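Local coordinates for eEF1A lysine and N-terminal methyltransferase (Homo sapiens, PDB 5WCJ), which methylates elongation factor 1-alpha at its N-terminal glycine and, through a separate N-terminal domain missing from this piece, at a lysine, using S-adenosylmethionine as the methyl donor, at residues Glu37-Glu41 against Ile42-Leu46; Leu169-Lys172 against Asp173-Ala177. All coordinates share one frame; numbering follows the deposited sequence.

Overall arrangement
Both contacts are local, each within one continuous run of a C-terminal methyltransferase domain with a Rossmann-like sheet, and they share no helix or strand. Interaction 1 is partly buried: it turns helix 36-41 into strand 44-49, a central strand of the sheet, and combines a leucine pair with a water shared by two carbonyls. Interaction 2 lies at the surface inside helix 169-182, which follows strand 158-164 and precedes strand 185-190 in the chain, and rests on successive main-chain hydrogen bonds, with a lysine and two apolar side chains reaching out from them. The centres of interactions 1 and 2 are about 33 Å apart, on opposite sides of the chain's centre.

Interaction 1 (Glu37-Glu41 against Ile42-Leu46); sequences ELLLE and IPLAL
The flat peptide group that carries the carbonyl of Leu38 is approached on both faces by what follows it. Over one face comes Ile42, whose CG1 stands 3.2 Å from Leu38 O; on the opposite face Glu41 N gives that same oxygen a hydrogen bond of 2.8 Å. Between the two, beyond the oxygen, stands Ile42 N, 3.1 Å from Leu38 O. The torsion of Ile42 explains the approach: with chi1 at 61°, CG1 sits between the backbone N and the carbonyl carbon and is folded over the helix rather than swung clear of it. A branched, apolar residue suits this place, since one methylene can cover the carbonyl while CG2 lies beside the carbonyl carbon of Glu41.

Further along, the carbonyl oxygens of Leu39 and Ile42 come within 3.5 Å of each other, two acceptors with no hydrogen between them. A water settles the matter by donating to both, at 2.8 Å to Leu39 O and 2.7 Å to Ile42 O. On the buried side Leu39 and Leu44 meet through their CD1 methyls, 4.4 Å apart, a loose apolar touch to which Leu33 adds by packing on both.

The run forms the turn from helix 36-41 into strand 44-49, which lies between strands 67-73 and 118-123 in the Rossmann-like methyltransferase sheet and whose last residue belongs to the S-adenosylhomocysteine pocket. Leu44 suits the start of that strand because its side chain points back toward the helix.

The chemistry is thus divided: Leu39 and Leu44 face the interior, while a water bridges the carbonyls of Leu39 and Ile42, and that of Glu41 accepts a hydrogen bond from Lys66 NZ, whose positive charge would probably be favoured by the partial negative charge where the helix ends.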
ATOM      1  N   GLU A  37      11.282 -14.848   3.376  1.00 79.67           N
ATOM      2  CA  GLU A  37      11.094 -16.189   2.834  1.00 73.28           C
ATOM      3  C   GLU A  37       9.618 -16.548   2.932  1.00 66.89           C
ATOM      4  O   GLU A  37       8.979 -16.872   1.922  1.00 64.79           O
ATOM      5  CB  GLU A  37      11.940 -17.213   3.600  1.00 76.61           C
ATOM      6  N   LEU A  38       9.070 -16.443   4.142  1.00 57.11           N
ATOM      7  CA  LEU A  38       7.657 -16.742   4.344  1.00 58.23           C
ATOM      8  C   LEU A  38       6.728 -15.839   3.547  1.00 52.57           C
ATOM      9  O   LEU A  38       5.699 -16.300   3.085  1.00 51.91           O
ATOM     10  CB  LEU A  38       7.258 -16.701   5.829  1.00 60.71           C
ATOM     11  CG  LEU A  38       7.555 -17.914   6.713  1.00 62.04           C
ATOM     12  CD1 LEU A  38       6.649 -17.848   7.933  1.00 63.27           C
ATOM     13  CD2 LEU A  38       7.379 -19.248   5.994  1.00 61.72           C
ATOM     14  N   LEU A  39       7.113 -14.575   3.369  1.00 50.71           N
ATOM     15  CA  LEU A  39       6.282 -13.546   2.724  1.00 47.29           C
ATOM     16  C   LEU A  39       5.728 -13.928   1.348  1.00 42.23           C
ATOM     17  O   LEU A  39       4.574 -13.649   1.050  1.00 46.97           O
ATOM     18  CB  LEU A  39       7.091 -12.253   2.623  1.00 51.65           C
ATOM     19  CG  LEU A  39       6.441 -10.929   2.266  1.00 55.83           C
ATOM     20  CD1 LEU A  39       5.433 -10.523   3.328  1.00 58.09           C
ATOM     21  CD2 LEU A  39       7.534  -9.877   2.138  1.00 54.91           C
ATOM     22  N   LEU A  40       6.547 -14.555   0.509  1.00 38.34           N
ATOM     23  CA  LEU A  40       6.083 -15.080  -0.770  1.00 38.20           C
ATOM     24  C   LEU A  40       5.179 -16.319  -0.627  1.00 36.70           C
ATOM     25  O   LEU A  40       4.340 -16.583  -1.479  1.00 36.96           O
ATOM     26  CB  LEU A  40       7.274 -15.497  -1.634  1.00 43.88           C
ATOM     27  CG  LEU A  40       8.139 -14.431  -2.291  1.00 48.63           C
ATOM     28  CD1 LEU A  40       9.206 -15.130  -3.117  1.00 51.61           C
ATOM     29  CD2 LEU A  40       7.305 -13.503  -3.155  1.00 49.61           C
ATOM     30  N   GLU A  41       5.394 -17.089   0.434  1.00 34.79           N
ATOM     31  CA  GLU A  41       4.783 -18.411   0.598  1.00 34.75           C
ATOM     32  C   GLU A  41       3.472 -18.420   1.370  1.00 35.50           C
ATOM     33  O   GLU A  41       2.868 -19.495   1.517  1.00 31.59           O
ATOM     34  CB  GLU A  41       5.754 -19.320   1.333  1.00 34.59           C
ATOM     35  CG  GLU A  41       7.084 -19.486   0.626  1.00 37.53           C
ATOM     36  CD  GLU A  41       8.083 -20.303   1.423  1.00 40.38           C
ATOM     37  OE1 GLU A  41       7.752 -20.747   2.548  1.00 42.06           O
ATOM     38  OE2 GLU A  41       9.212 -20.507   0.904  1.00 47.66           O
ATOM     39  N   ILE A  42       3.031 -17.252   1.865  1.00 33.99           N
ATOM     40  CA  ILE A  42       1.807 -17.152   2.665  1.00 35.64           C
ATOM     41  C   ILE A  42       0.891 -16.037   2.131  1.00 34.86           C
ATOM     42  O   ILE A  42       1.386 -15.052   1.569  1.00 33.58           O
ATOM     43  CB  ILE A  42       2.129 -16.944   4.163  1.00 42.64           C
ATOM     44  CG1 ILE A  42       2.912 -15.642   4.411  1.00 45.30           C
ATOM     45  CG2 ILE A  42       2.929 -18.135   4.703  1.00 42.86           C
ATOM     46  CD1 ILE A  42       2.077 -14.440   4.773  1.00 51.57           C
ATOM     47  N   PRO A  43      -0.438 -16.200   2.279  1.00 35.07           N
ATOM     48  CA  PRO A  43      -1.343 -15.169   1.786  1.00 34.38           C
ATOM     49  C   PRO A  43      -1.105 -13.799   2.438  1.00 33.25           C
ATOM     50  O   PRO A  43      -0.747 -13.703   3.603  1.00 31.87           O
ATOM     51  CB  PRO A  43      -2.732 -15.692   2.175  1.00 37.19           C
ATOM     52  CG  PRO A  43      -2.554 -17.168   2.264  1.00 39.33           C
ATOM     53  CD  PRO A  43      -1.195 -17.313   2.887  1.00 38.70           C
ATOM     54  N   LEU A  44      -1.323 -12.763   1.651  1.00 30.60           N
ATOM     55  CA  LEU A  44      -1.096 -11.388   2.074  1.00 32.93           C
ATOM     56  C   LEU A  44      -2.282 -10.617   1.553  1.00 28.85           C
ATOM     57  O   LEU A  44      -2.548 -10.686   0.371  1.00 29.13           O
ATOM     58  CB  LEU A  44       0.197 -10.920   1.419  1.00 36.11           C
ATOM     59  CG  LEU A  44       0.763  -9.541   1.707  1.00 44.70           C
ATOM     60  CD1 LEU A  44       1.168  -9.461   3.158  1.00 48.23           C
ATOM     61  CD2 LEU A  44       1.959  -9.282   0.793  1.00 44.36           C
ATOM     62  N   ALA A  45      -3.004  -9.931   2.435  1.00 26.31           N
ATOM     63  CA  ALA A  45      -4.124  -9.083   2.050  1.00 26.52           C
ATOM     64  C   ALA A  45      -3.657  -7.613   2.000  1.00 24.19           C
ATOM     65  O   ALA A  45      -3.169  -7.082   3.012  1.00 25.22           O
ATOM     66  CB  ALA A  45      -5.251  -9.254   3.040  1.00 29.29           C
ATOM     67  N   LEU A  46      -3.823  -6.970   0.849  0.50 23.29           N
ATOM     68  CA  LEU A  46      -3.340  -5.613   0.639  0.50 22.22           C
ATOM     69  C   LEU A  46      -4.424  -4.717   0.053  0.50 22.40           C
ATOM     70  O   LEU A  46      -5.061  -5.065  -0.950  0.50 20.57           O
ATOM     71  CB  LEU A  46      -2.110  -5.622  -0.282  0.50 22.37           C
ATOM     72  CG  LEU A  46      -1.803  -4.318  -1.027  0.50 23.24           C
ATOM     73  CD1 LEU A  46      -1.065  -3.361  -0.117  0.50 22.61           C
ATOM     74  CD2 LEU A  46      -0.970  -4.557  -2.281  0.50 24.30           C
TER
HETATM   75  O   HOH W   1       2.122 -13.366  -0.356  1.00 33.31           O

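Interaction 2 (Leu169-Lys172 against Asp173-Ala177)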
ATOM      1  N   LEU A 169       6.354  22.942   5.422  1.00 30.74           N
ATOM      2  CA  LEU A 169       6.980  22.182   6.496  1.00 35.03           C
ATOM      3  C   LEU A 169       6.238  22.242   7.830  1.00 34.56           C
ATOM      4  O   LEU A 169       6.307  21.280   8.599  1.00 38.39           O
ATOM      5  CB  LEU A 169       8.447  22.533   6.677  1.00 37.88           C
ATOM      6  CG  LEU A 169       9.304  22.218   5.455  1.00 38.08           C
ATOM      7  CD1 LEU A 169      10.693  22.799   5.707  1.00 40.22           C
ATOM      8  CD2 LEU A 169       9.348  20.746   5.068  1.00 37.95           C
ATOM      9  N   GLY A 170       5.542  23.330   8.098  1.00 34.78           N
ATOM     10  CA  GLY A 170       4.672  23.424   9.273  1.00 38.38           C
ATOM     11  C   GLY A 170       3.570  22.367   9.222  1.00 39.26           C
ATOM     12  O   GLY A 170       3.381  21.595  10.168  1.00 35.64           O
ATOM     13  N   LEU A 171       2.865  22.321   8.094  1.00 35.50           N
ATOM     14  CA  LEU A 171       1.854  21.302   7.862  1.00 33.62           C
ATOM     15  C   LEU A 171       2.437  19.907   7.951  1.00 33.32           C
ATOM     16  O   LEU A 171       1.827  19.030   8.580  1.00 30.92           O
ATOM     17  CB  LEU A 171       1.158  21.510   6.518  1.00 32.27           C
ATOM     18  CG  LEU A 171       0.055  20.498   6.154  1.00 34.05           C
ATOM     19  CD1 LEU A 171      -1.013  20.454   7.238  1.00 33.80           C
ATOM     20  CD2 LEU A 171      -0.535  20.796   4.794  1.00 35.22           C
ATOM     21  N   LYS A 172       3.607  19.683   7.338  1.00 31.53           N
ATOM     22  CA  LYS A 172       4.231  18.369   7.370  1.00 32.57           C
ATOM     23  C   LYS A 172       4.476  17.855   8.799  1.00 35.76           C
ATOM     24  O   LYS A 172       4.232  16.682   9.081  1.00 32.97           O
ATOM     25  CB  LYS A 172       5.532  18.327   6.553  1.00 32.93           C
ATOM     26  CG  LYS A 172       6.175  16.968   6.569  1.00 35.23           C
ATOM     27  CD  LYS A 172       7.137  16.690   5.441  1.00 38.26           C
ATOM     28  CE  LYS A 172       8.565  16.774   5.884  1.00 40.05           C
ATOM     29  NZ  LYS A 172       9.442  16.465   4.725  1.00 41.06           N
ATOM     30  N   ASP A 173       4.968  18.729   9.680  1.00 36.70           N
ATOM     31  CA  ASP A 173       5.166  18.375  11.085  1.00 37.44           C
ATOM     32  C   ASP A 173       3.852  18.021  11.797  1.00 33.39           C
ATOM     33  O   ASP A 173       3.834  17.079  12.576  1.00 35.28           O
ATOM     34  CB  ASP A 173       5.891  19.508  11.836  1.00 44.15           C
ATOM     35  CG  ASP A 173       7.400  19.580  11.511  1.00 52.42           C
ATOM     36  OD1 ASP A 173       7.944  18.697  10.807  1.00 58.45           O
ATOM     37  OD2 ASP A 173       8.061  20.534  11.986  1.00 63.17           O
ATOM     38  N   SER A 174       2.770  18.739  11.503  1.00 35.57           N
ATOM     39  CA  SER A 174       1.435  18.427  12.028  1.00 37.18           C
ATOM     40  C   SER A 174       0.925  17.065  11.525  1.00 36.66           C
ATOM     41  O   SER A 174       0.393  16.255  12.297  1.00 34.64           O
ATOM     42  CB  SER A 174       0.428  19.511  11.644  1.00 40.82           C
ATOM     43  OG  SER A 174       0.824  20.780  12.150  1.00 47.05           O
ATOM     44  N   VAL A 175       1.109  16.812  10.231  1.00 33.49           N
ATOM     45  CA  VAL A 175       0.739  15.514   9.635  1.00 32.36           C
ATOM     46  C   VAL A 175       1.490  14.375  10.318  1.00 31.74           C
ATOM     47  O   VAL A 175       0.880  13.383  10.746  1.00 29.97           O
ATOM     48  CB  VAL A 175       1.011  15.497   8.111  1.00 32.21           C
ATOM     49  CG1 VAL A 175       0.932  14.095   7.528  1.00 31.89           C
ATOM     50  CG2 VAL A 175       0.044  16.423   7.388  1.00 33.70           C
ATOM     51  N   LEU A 176       2.820  14.498  10.395  1.00 31.48           N
ATOM     52  CA  LEU A 176       3.649  13.487  11.037  1.00 33.29           C
ATOM     53  C   LEU A 176       3.284  13.249  12.505  1.00 30.76           C
ATOM     54  O   LEU A 176       3.242  12.091  12.949  1.00 30.01           O
ATOM     55  CB  LEU A 176       5.137  13.832  10.933  1.00 36.48           C
ATOM     56  CG  LEU A 176       5.789  13.648   9.570  1.00 42.38           C
ATOM     57  CD1 LEU A 176       7.227  14.174   9.600  1.00 44.30           C
ATOM     58  CD2 LEU A 176       5.753  12.190   9.152  1.00 43.91           C
ATOM     59  N   ALA A 177       3.007  14.321  13.233  1.00 32.27           N
ATOM     60  CA  ALA A 177       2.601  14.199  14.649  1.00 34.41           C
ATOM     61  C   ALA A 177       1.287  13.428  14.790  1.00 34.74           C
ATOM     62  O   ALA A 177       1.153  12.551  15.652  1.00 32.80           O
ATOM     63  CB  ALA A 177       2.486  15.567  15.310  1.00 34.88           C
TER
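Lys172 and Leu176, one helical turn apart, are joined first through the backbone: Leu176 N donates to Lys172 O at 2.9 Å, and the bond is nearly straight, with an N-H...O angle of 172°. Above it the lysine can be followed outward. CB lies against the next peptide, 3.2 Å from Asp173 N. CG, placed anti to the lysine's own backbone N, comes 4.3 Å from Leu176 CD1, so that the greasy base of the side chain meets a leucine methyl. The chain then bends about CG-CD (chi3 104°), and this kink directs NZ to a salt bridge with Glu197. The carboxylate of Asp173 is also of opposite charge, but Lys172 NZ is 6.6 Å from its OD1, too far for direct contact. A lysine fits here because its long apolar stem can project from the helix past Leu176 while its ammonium reaches Glu197.

These residues begin helix 169-182, the crossover between strands 158-164 and 185-190 of the Rossmann-like fold; strand 197-202 is inserted between those two, and Glu197 opens it, so the salt bridge ties helix to sheet.

On another face of the helix, Leu171 and Val175 touch through CD1 and CG2 at 4.2 Å, while the same CG2 rests against Leu171 O. Apolar residues suit this face, which packs on neighbouring loops: Leu171 on Met134 and Cys166, the buried Val175 on Val142. Ser174 belongs to the exposed side. Its backbone N bonds Gly170 O at 3.2 Å, and its hydroxyl, lying beside the backbone N at chi1 -59°, adds a weak second bond from OG to that same carbonyl.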